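Local coordinates for protein Dye type peroxidase A (Streptomyces lividans 1326, PDB 6GZW) that is a haem-containing dye-type peroxidase that probably uses hydrogen peroxide at its iron to oxidise dyes and other organic substrates, at residues Pro103-Pro108 / Gly218-Val223; Asp125-Ile130 / Gly356-Pro361. All blocks are in the same frame, centred on the assembly; numbering follows the deposited sequence. Where two conformers were deposited one is given.

Interaction 1: residues Pro103-Pro108 / Gly218-Val223; sequences PVALDP and GSYVVV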
ATOM      1  N   PRO A 103       8.244  20.389  26.144  1.00 20.39           N
ATOM      2  CA  PRO A 103       9.705  20.510  25.956  1.00 19.96           C
ATOM      3  C   PRO A 103      10.071  21.639  25.008  1.00 20.30           C
ATOM      4  O   PRO A 103       9.309  21.916  24.059  1.00 19.80           O
ATOM      5  CB  PRO A 103      10.107  19.147  25.380  1.00 20.31           C
ATOM      6  CG  PRO A 103       8.907  18.230  25.568  1.00 20.68           C
ATOM      7  CD  PRO A 103       7.720  19.141  25.557  1.00 20.89           C
ATOM      8  N   VAL A 104      11.218  22.288  25.259  1.00 19.26           N
ATOM      9  CA  VAL A 104      11.774  23.318  24.355  1.00 19.48           C
ATOM     10  C   VAL A 104      12.004  22.689  22.966  1.00 18.36           C
ATOM     11  O   VAL A 104      11.906  23.375  21.925  1.00 17.37           O
ATOM     12  CB  VAL A 104      13.115  23.905  24.891  1.00 20.57           C
ATOM     13  CG1 VAL A 104      13.796  24.791  23.852  1.00 20.72           C
ATOM     14  CG2 VAL A 104      12.876  24.700  26.164  1.00 21.51           C
ATOM     15  N   ALA A 105      12.317  21.398  22.971  1.00 16.92           N
ATOM     16  CA  ALA A 105      12.555  20.652  21.717  1.00 17.61           C
ATOM     17  C   ALA A 105      11.367  20.655  20.765  1.00 17.58           C
ATOM     18  O   ALA A 105      11.550  20.431  19.568  1.00 16.91           O
ATOM     19  CB  ALA A 105      12.967  19.232  22.005  1.00 17.65           C
ATOM     20  N   LEU A 106      10.161  20.893  21.272  1.00 17.06           N
ATOM     21  CA  LEU A 106       8.979  21.022  20.407  1.00 16.73           C
ATOM     22  C   LEU A 106       8.742  22.400  19.831  1.00 17.33           C
ATOM     23  O   LEU A 106       7.734  22.595  19.114  1.00 19.41           O
ATOM     24  CB  LEU A 106       7.700  20.547  21.112  1.00 16.64           C
ATOM     25  CG  LEU A 106       7.613  19.070  21.473  1.00 17.33           C
ATOM     26  CD1 LEU A 106       6.253  18.816  22.082  1.00 17.75           C
ATOM     27  CD2 LEU A 106       7.825  18.151  20.265  1.00 17.20           C
ATOM     28  N   ASP A 107       9.634  23.362  20.090  1.00 18.28           N
ATOM     29  CA  ASP A 107       9.485  24.679  19.485  1.00 18.57           C
ATOM     30  C   ASP A 107       9.359  24.533  17.957  1.00 18.72           C
ATOM     31  O   ASP A 107      10.004  23.648  17.378  1.00 18.30           O
ATOM     32  CB  ASP A 107      10.669  25.604  19.790  1.00 19.62           C
ATOM     33  CG  ASP A 107      10.686  26.115  21.224  1.00 20.64           C
ATOM     34  OD1 ASP A 107       9.720  25.904  21.984  1.00 21.10           O
ATOM     35  OD2 ASP A 107      11.718  26.731  21.573  1.00 20.52           O
ATOM     36  N   PRO A 108       8.515  25.363  17.325  1.00 19.38           N
ATOM     37  CA  PRO A 108       8.222  25.142  15.895  1.00 19.53           C
ATOM     38  C   PRO A 108       9.466  25.094  15.018  1.00 19.41           C
ATOM     39  O   PRO A 108      10.413  25.848  15.234  1.00 17.70           O
ATOM     40  CB  PRO A 108       7.342  26.338  15.510  1.00 20.63           C
ATOM     41  CG  PRO A 108       7.374  27.274  16.682  1.00 21.22           C
ATOM     42  CD  PRO A 108       7.690  26.441  17.880  1.00 20.01           C
ATOM     43  N   GLY A 218      13.025   8.936  25.727  1.00 15.31           N
ATOM     44  CA  GLY A 218      12.242   9.251  24.536  1.00 15.11           C
ATOM     45  C   GLY A 218      13.083   9.774  23.392  1.00 14.99           C
ATOM     46  O   GLY A 218      14.318   9.854  23.478  1.00 15.34           O
ATOM     47  N   SER A 219      12.425  10.114  22.292  0.70 14.12           N
ATOM     48  CA  SER A 219      13.104  10.711  21.132  0.70 13.55           C
ATOM     49  C   SER A 219      12.163  11.703  20.475  0.70 13.63           C
ATOM     50  O   SER A 219      10.955  11.620  20.690  0.70 13.76           O
ATOM     51  CB  SER A 219      13.525   9.630  20.150  0.70 12.96           C
ATOM     52  OG  SER A 219      14.360  10.161  19.128  0.70 12.13           O
ATOM     53  N   TYR A 220      12.706  12.639  19.695  1.00 13.51           N
ATOM     54  CA  TYR A 220      11.916  13.613  18.944  1.00 13.92           C
ATOM     55  C   TYR A 220      11.890  13.128  17.487  1.00 13.47           C
ATOM     56  O   TYR A 220      12.933  12.846  16.910  1.00 13.56           O
ATOM     57  CB  TYR A 220      12.467  15.042  19.061  1.00 14.35           C
ATOM     58  CG  TYR A 220      12.293  15.513  20.477  1.00 15.11           C
ATOM     59  CD1 TYR A 220      11.083  16.062  20.895  1.00 16.26           C
ATOM     60  CD2 TYR A 220      13.281  15.316  21.411  1.00 16.71           C
ATOM     61  CE1 TYR A 220      10.873  16.413  22.214  1.00 16.63           C
ATOM     62  CE2 TYR A 220      13.081  15.680  22.742  1.00 15.82           C
ATOM     63  CZ  TYR A 220      11.880  16.227  23.121  1.00 15.98           C
ATOM     64  OH  TYR A 220      11.634  16.599  24.410  1.00 17.05           O
ATOM     65  N   VAL A 221      10.683  13.034  16.931  1.00 12.52           N
ATOM     66  CA  VAL A 221      10.492  12.654  15.523  1.00 12.27           C
ATOM     67  C   VAL A 221      10.123  13.894  14.705  1.00 11.47           C
ATOM     68  O   VAL A 221       9.311  14.722  15.137  1.00 11.12           O
ATOM     69  CB  VAL A 221       9.465  11.507  15.384  1.00 12.26           C
ATOM     70  CG1 VAL A 221       8.068  11.909  15.796  1.00 13.18           C
ATOM     71  CG2 VAL A 221       9.445  10.948  13.958  1.00 12.04           C
ATOM     72  N   VAL A 222      10.750  14.032  13.541  1.00 11.73           N
ATOM     73  CA  VAL A 222      10.313  14.979  12.526  1.00 11.21           C
ATOM     74  C   VAL A 222       9.858  14.146  11.343  1.00 11.71           C
ATOM     75  O   VAL A 222      10.632  13.328  10.836  1.00 11.21           O
ATOM     76  CB  VAL A 222      11.431  15.961  12.122  1.00 12.14           C
ATOM     77  CG1 VAL A 222      11.010  16.813  10.922  1.00 11.97           C
ATOM     78  CG2 VAL A 222      11.808  16.814  13.327  1.00 11.92           C
ATOM     79  N   VAL A 223       8.589  14.320  10.969  1.00 10.83           N
ATOM     80  CA  VAL A 223       7.957  13.701   9.803  1.00 10.91           C
ATOM     81  C   VAL A 223       7.925  14.765   8.720  1.00 10.78           C
ATOM     82  O   VAL A 223       7.502  15.902   8.986  1.00 10.81           O
ATOM     83  CB  VAL A 223       6.519  13.291  10.145  1.00 11.06           C
ATOM     84  CG1 VAL A 223       5.792  12.717   8.936  1.00 11.30           C
ATOM     85  CG2 VAL A 223       6.518  12.317  11.299  1.00 11.40           C
TER
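Ala105 sets its methyl group over one face of the Tyr220 ring in a CH-pi contact, with CB of Ala105 3.5 Å from the ring centroid and only 16° off the normal. The methyl is offset toward the hydroxyl-bearing end, and its nearest ring atom is Tyr220 CZ at 3.4 Å. Leu106 comes in at the rim instead: its CD2 lies near the ring plane, 3.9 Å from Tyr220 CD1. Pro103 reaches the end of the ring, where its CB approaches Tyr220 OH to 3.1 Å and its CG follows at 3.4 Å from the same oxygen.

A short 3-10 turn brings these three residues together, held by Leu106 N bonding to Pro103 O at 3.1 Å. Tyr220 meets them from strand 219-228 with CG anti to its carbonyl carbon (chi1 -67°), which carries the phenol out to the turn. Packing is tight where the turn meets the Tyr220 ring; Phe93 of helix 90-95 also packs on Pro103 and Leu106. By contrast, Val104 points away from the strand and is exposed to solvent.

Across the contact the tyrosine is held by carbon atoms pressing on its face, rim and hydroxyl end, and none of these contacts is a hydrogen bond. Shape and dispersion, rather than polar pairing, therefore join this loop of the N-terminal family region to a strand of the C-terminal one.

Interaction 2: residues Asp125-Ile130 / Gly356-Pro361; sequences DLWVQI and GLFAVP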
ATOM      1  N   ASP A 125      -2.155  17.470  17.581  1.00 14.13           N
ATOM      2  CA  ASP A 125      -1.925  17.231  19.011  1.00 14.05           C
ATOM      3  C   ASP A 125      -1.201  15.927  19.288  1.00 13.56           C
ATOM      4  O   ASP A 125      -0.328  15.880  20.189  1.00 14.64           O
ATOM      5  CB  ASP A 125      -3.246  17.226  19.793  1.00 14.59           C
ATOM      6  CG  ASP A 125      -3.982  18.589  19.792  1.00 14.98           C
ATOM      7  OD1 ASP A 125      -3.325  19.672  19.682  1.00 15.23           O
ATOM      8  OD2 ASP A 125      -5.250  18.550  19.888  1.00 14.90           O
ATOM      9  N   LEU A 126      -1.560  14.865  18.544  1.00 12.54           N
ATOM     10  CA  LEU A 126      -1.084  13.512  18.808  1.00 13.00           C
ATOM     11  C   LEU A 126      -0.678  12.842  17.509  1.00 13.43           C
ATOM     12  O   LEU A 126      -1.346  13.039  16.489  1.00 13.89           O
ATOM     13  CB  LEU A 126      -2.177  12.669  19.456  1.00 13.31           C
ATOM     14  CG  LEU A 126      -2.585  13.078  20.871  1.00 13.69           C
ATOM     15  CD1 LEU A 126      -3.908  12.436  21.228  1.00 14.10           C
ATOM     16  CD2 LEU A 126      -1.494  12.714  21.878  1.00 14.70           C
ATOM     17  N   TRP A 127       0.364  12.028  17.558  1.00 12.91           N
ATOM     18  CA  TRP A 127       0.810  11.281  16.368  1.00 12.15           C
ATOM     19  C   TRP A 127       0.916   9.813  16.698  1.00 12.12           C
ATOM     20  O   TRP A 127       1.359   9.448  17.776  1.00 11.94           O
ATOM     21  CB  TRP A 127       2.165  11.832  15.958  1.00 12.11           C
ATOM     22  CG  TRP A 127       2.855  11.185  14.791  1.00 11.99           C
ATOM     23  CD1 TRP A 127       2.561  11.325  13.445  1.00 12.19           C
ATOM     24  CD2 TRP A 127       3.992  10.320  14.867  1.00 12.43           C
ATOM     25  NE1 TRP A 127       3.468  10.616  12.706  1.00 12.45           N
ATOM     26  CE2 TRP A 127       4.357   9.992  13.543  1.00 12.16           C
ATOM     27  CE3 TRP A 127       4.764   9.816  15.931  1.00 12.36           C
ATOM     28  CZ2 TRP A 127       5.461   9.162  13.250  1.00 12.91           C
ATOM     29  CZ3 TRP A 127       5.854   8.969  15.643  1.00 12.58           C
ATOM     30  CH2 TRP A 127       6.206   8.671  14.314  1.00 12.09           C
ATOM     31  N   VAL A 128       0.479   8.950  15.767  1.00 11.70           N
ATOM     32  CA  VAL A 128       0.709   7.523  15.891  1.00 11.25           C
ATOM     33  C   VAL A 128       1.342   7.005  14.617  1.00 12.16           C
ATOM     34  O   VAL A 128       0.889   7.360  13.508  1.00 10.83           O
ATOM     35  CB  VAL A 128      -0.610   6.742  16.141  1.00 11.64           C
ATOM     36  CG1 VAL A 128      -0.288   5.286  16.452  1.00 11.98           C
ATOM     37  CG2 VAL A 128      -1.396   7.391  17.264  1.00 11.78           C
ATOM     38  N   GLN A 129       2.379   6.173  14.780  1.00 11.69           N
ATOM     39  CA  GLN A 129       3.018   5.475  13.667  1.00 11.75           C
ATOM     40  C   GLN A 129       2.720   3.995  13.770  1.00 11.34           C
ATOM     41  O   GLN A 129       3.030   3.341  14.772  1.00 11.32           O
ATOM     42  CB  GLN A 129       4.533   5.699  13.700  1.00 11.78           C
ATOM     43  CG  GLN A 129       5.334   4.913  12.655  1.00 12.01           C
ATOM     44  CD  GLN A 129       6.818   5.080  12.864  1.00 12.92           C
ATOM     45  OE1 GLN A 129       7.375   4.607  13.874  1.00 12.87           O
ATOM     46  NE2 GLN A 129       7.469   5.757  11.941  1.00 11.97           N
ATOM     47  N   ILE A 130       2.130   3.448  12.707  1.00 10.62           N
ATOM     48  CA  ILE A 130       1.845   2.034  12.637  1.00 11.29           C
ATOM     49  C   ILE A 130       2.632   1.441  11.475  1.00 10.67           C
ATOM     50  O   ILE A 130       2.612   1.997  10.378  1.00 10.96           O
ATOM     51  CB  ILE A 130       0.345   1.809  12.426  1.00 11.75           C
ATOM     52  CG1 ILE A 130      -0.365   2.288  13.693  1.00 12.61           C
ATOM     53  CG2 ILE A 130       0.040   0.332  12.134  1.00 11.79           C
ATOM     54  CD1 ILE A 130      -1.812   2.501  13.518  1.00 13.40           C
ATOM     55  N   GLY A 356       5.658  17.430  10.602  1.00 12.56           N
ATOM     56  CA  GLY A 356       5.195  17.248  11.996  1.00 12.84           C
ATOM     57  C   GLY A 356       6.429  17.064  12.857  1.00 13.31           C
ATOM     58  O   GLY A 356       7.415  16.504  12.409  1.00 12.99           O
ATOM     59  N   LEU A 357       6.376  17.602  14.069  1.00 13.26           N
ATOM     60  CA  LEU A 357       7.417  17.446  15.070  1.00 14.17           C
ATOM     61  C   LEU A 357       6.757  16.938  16.341  1.00 13.60           C
ATOM     62  O   LEU A 357       5.879  17.627  16.877  1.00 14.87           O
ATOM     63  CB  LEU A 357       8.127  18.782  15.330  1.00 14.98           C
ATOM     64  CG  LEU A 357       8.984  18.934  16.578  1.00 14.57           C
ATOM     65  CD1 LEU A 357      10.092  17.909  16.620  1.00 14.72           C
ATOM     66  CD2 LEU A 357       9.539  20.350  16.658  1.00 15.14           C
ATOM     67  N   PHE A 358       7.098  15.715  16.780  1.00 12.88           N
ATOM     68  CA  PHE A 358       6.435  15.113  17.947  1.00 13.02           C
ATOM     69  C   PHE A 358       7.420  14.607  19.000  1.00 13.61           C
ATOM     70  O   PHE A 358       8.521  14.141  18.663  1.00 13.01           O
ATOM     71  CB  PHE A 358       5.469  14.007  17.508  1.00 13.15           C
ATOM     72  CG  PHE A 358       4.516  14.431  16.412  1.00 13.36           C
ATOM     73  CD1 PHE A 358       3.399  15.214  16.683  1.00 13.65           C
ATOM     74  CD2 PHE A 358       4.756  14.062  15.095  1.00 13.67           C
ATOM     75  CE1 PHE A 358       2.541  15.601  15.672  1.00 14.24           C
ATOM     76  CE2 PHE A 358       3.893  14.450  14.074  1.00 13.99           C
ATOM     77  CZ  PHE A 358       2.777  15.219  14.352  1.00 13.97           C
ATOM     78  N   ALA A 359       7.007  14.727  20.268  1.00 13.26           N
ATOM     79  CA  ALA A 359       7.746  14.198  21.403  1.00 13.85           C
ATOM     80  C   ALA A 359       7.283  12.781  21.683  1.00 13.12           C
ATOM     81  O   ALA A 359       6.134  12.570  22.114  1.00 15.22           O
ATOM     82  CB  ALA A 359       7.517  15.063  22.632  1.00 14.26           C
ATOM     83  N   VAL A 360       8.164  11.817  21.495  1.00 12.73           N
ATOM     84  CA  VAL A 360       7.832  10.408  21.596  1.00 13.03           C
ATOM     85  C   VAL A 360       8.511   9.906  22.877  1.00 14.14           C
ATOM     86  O   VAL A 360       9.732   9.696  22.895  1.00 14.81           O
ATOM     87  CB  VAL A 360       8.313   9.673  20.331  1.00 13.30           C
ATOM     88  CG1 VAL A 360       8.229   8.169  20.454  1.00 13.23           C
ATOM     89  CG2 VAL A 360       7.511  10.144  19.109  1.00 13.28           C
ATOM     90  N   PRO A 361       7.741   9.754  23.970  1.00 13.96           N
ATOM     91  CA  PRO A 361       8.381   9.374  25.241  1.00 14.84           C
ATOM     92  C   PRO A 361       8.939   7.965  25.269  1.00 14.10           C
ATOM     93  O   PRO A 361       8.871   7.214  24.285  1.00 15.15           O
ATOM     94  CB  PRO A 361       7.241   9.530  26.241  1.00 14.86           C
ATOM     95  CG  PRO A 361       6.036   9.174  25.426  1.00 14.46           C
ATOM     96  CD  PRO A 361       6.286   9.878  24.137  1.00 14.50           C
TER
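Strands 126-132 and 350-360 run steeply across each other, without backbone bonds between the two segments, and come nearest at Trp127 and Phe358, whose CA atoms are 7.0 Å apart. They belong to the N-terminal and C-terminal Dyp-type peroxidase regions of a dimeric alpha-beta barrel fold, and strand 83-89 stands between them in the order of the sheet. Where segment 125-130 begins, Asp125 and Leu126 both face Phe35 in a classic beta bulge.

The aromatic pair at the crossing is nearly parallel, the five-membered ring of Trp127 and the phenyl of Phe358 lying at 7° with centroids 4.4 Å apart. The two planes are offset, so that only the CD2-CE2 edge of the phenyl lies over the indole. The centre of the phenyl face is taken by Trp127 CB, 3.4 Å from the centroid in a CH-pi contact, while Trp127 CD1 rests 3.5 Å from Phe358 CE2. With CG anti to the backbone N (chi1 178°) the indole extends toward Phe358, and the chi2 of 76° turns its face to the phenyl, whose CD2 lies 3.4 Å above the indole plane, toward the rim. Gly356 has no side chain, and a CB there would collide with Phe358 CE2.

Val221 of strand 219-228 touches both aromatics, and Val223 and Leu32 also pack on the indole, so the pair sits in a buried apolar core. An alanine in place of Phe358 would probably leave one indole face and the methylene of Trp127 without their partner, letting the indole shift. At the six-membered end of the indole, Val360 approaches obliquely, its CG2 4.0 Å from Trp127 CZ3.

In the fold
Interactions 1 and 2 are centred about 9 Å apart and draw on two neighbouring antiparallel strands of one sheet, 219-228 in interaction 1 and 350-360 in interaction 2. Probable backbone hydrogen bonds tie them, Ser219 N to Val360 O at 2.8 Å and Val223 N to Gly356 O at 2.9 Å. Both are mostly buried and apolar, and each joins the N-terminal family region to the C-terminal one. Interaction 2 lies wholly in the interior and pairs two aromatic residues from strands. Interaction 1 lies nearer the surface, where aliphatic groups of a loop cover a single tyrosine. The two contacts also meet where the Leu106 side chain packs on the backbone of strand 350-360, its CD2 3.5 Å from Ala359 N.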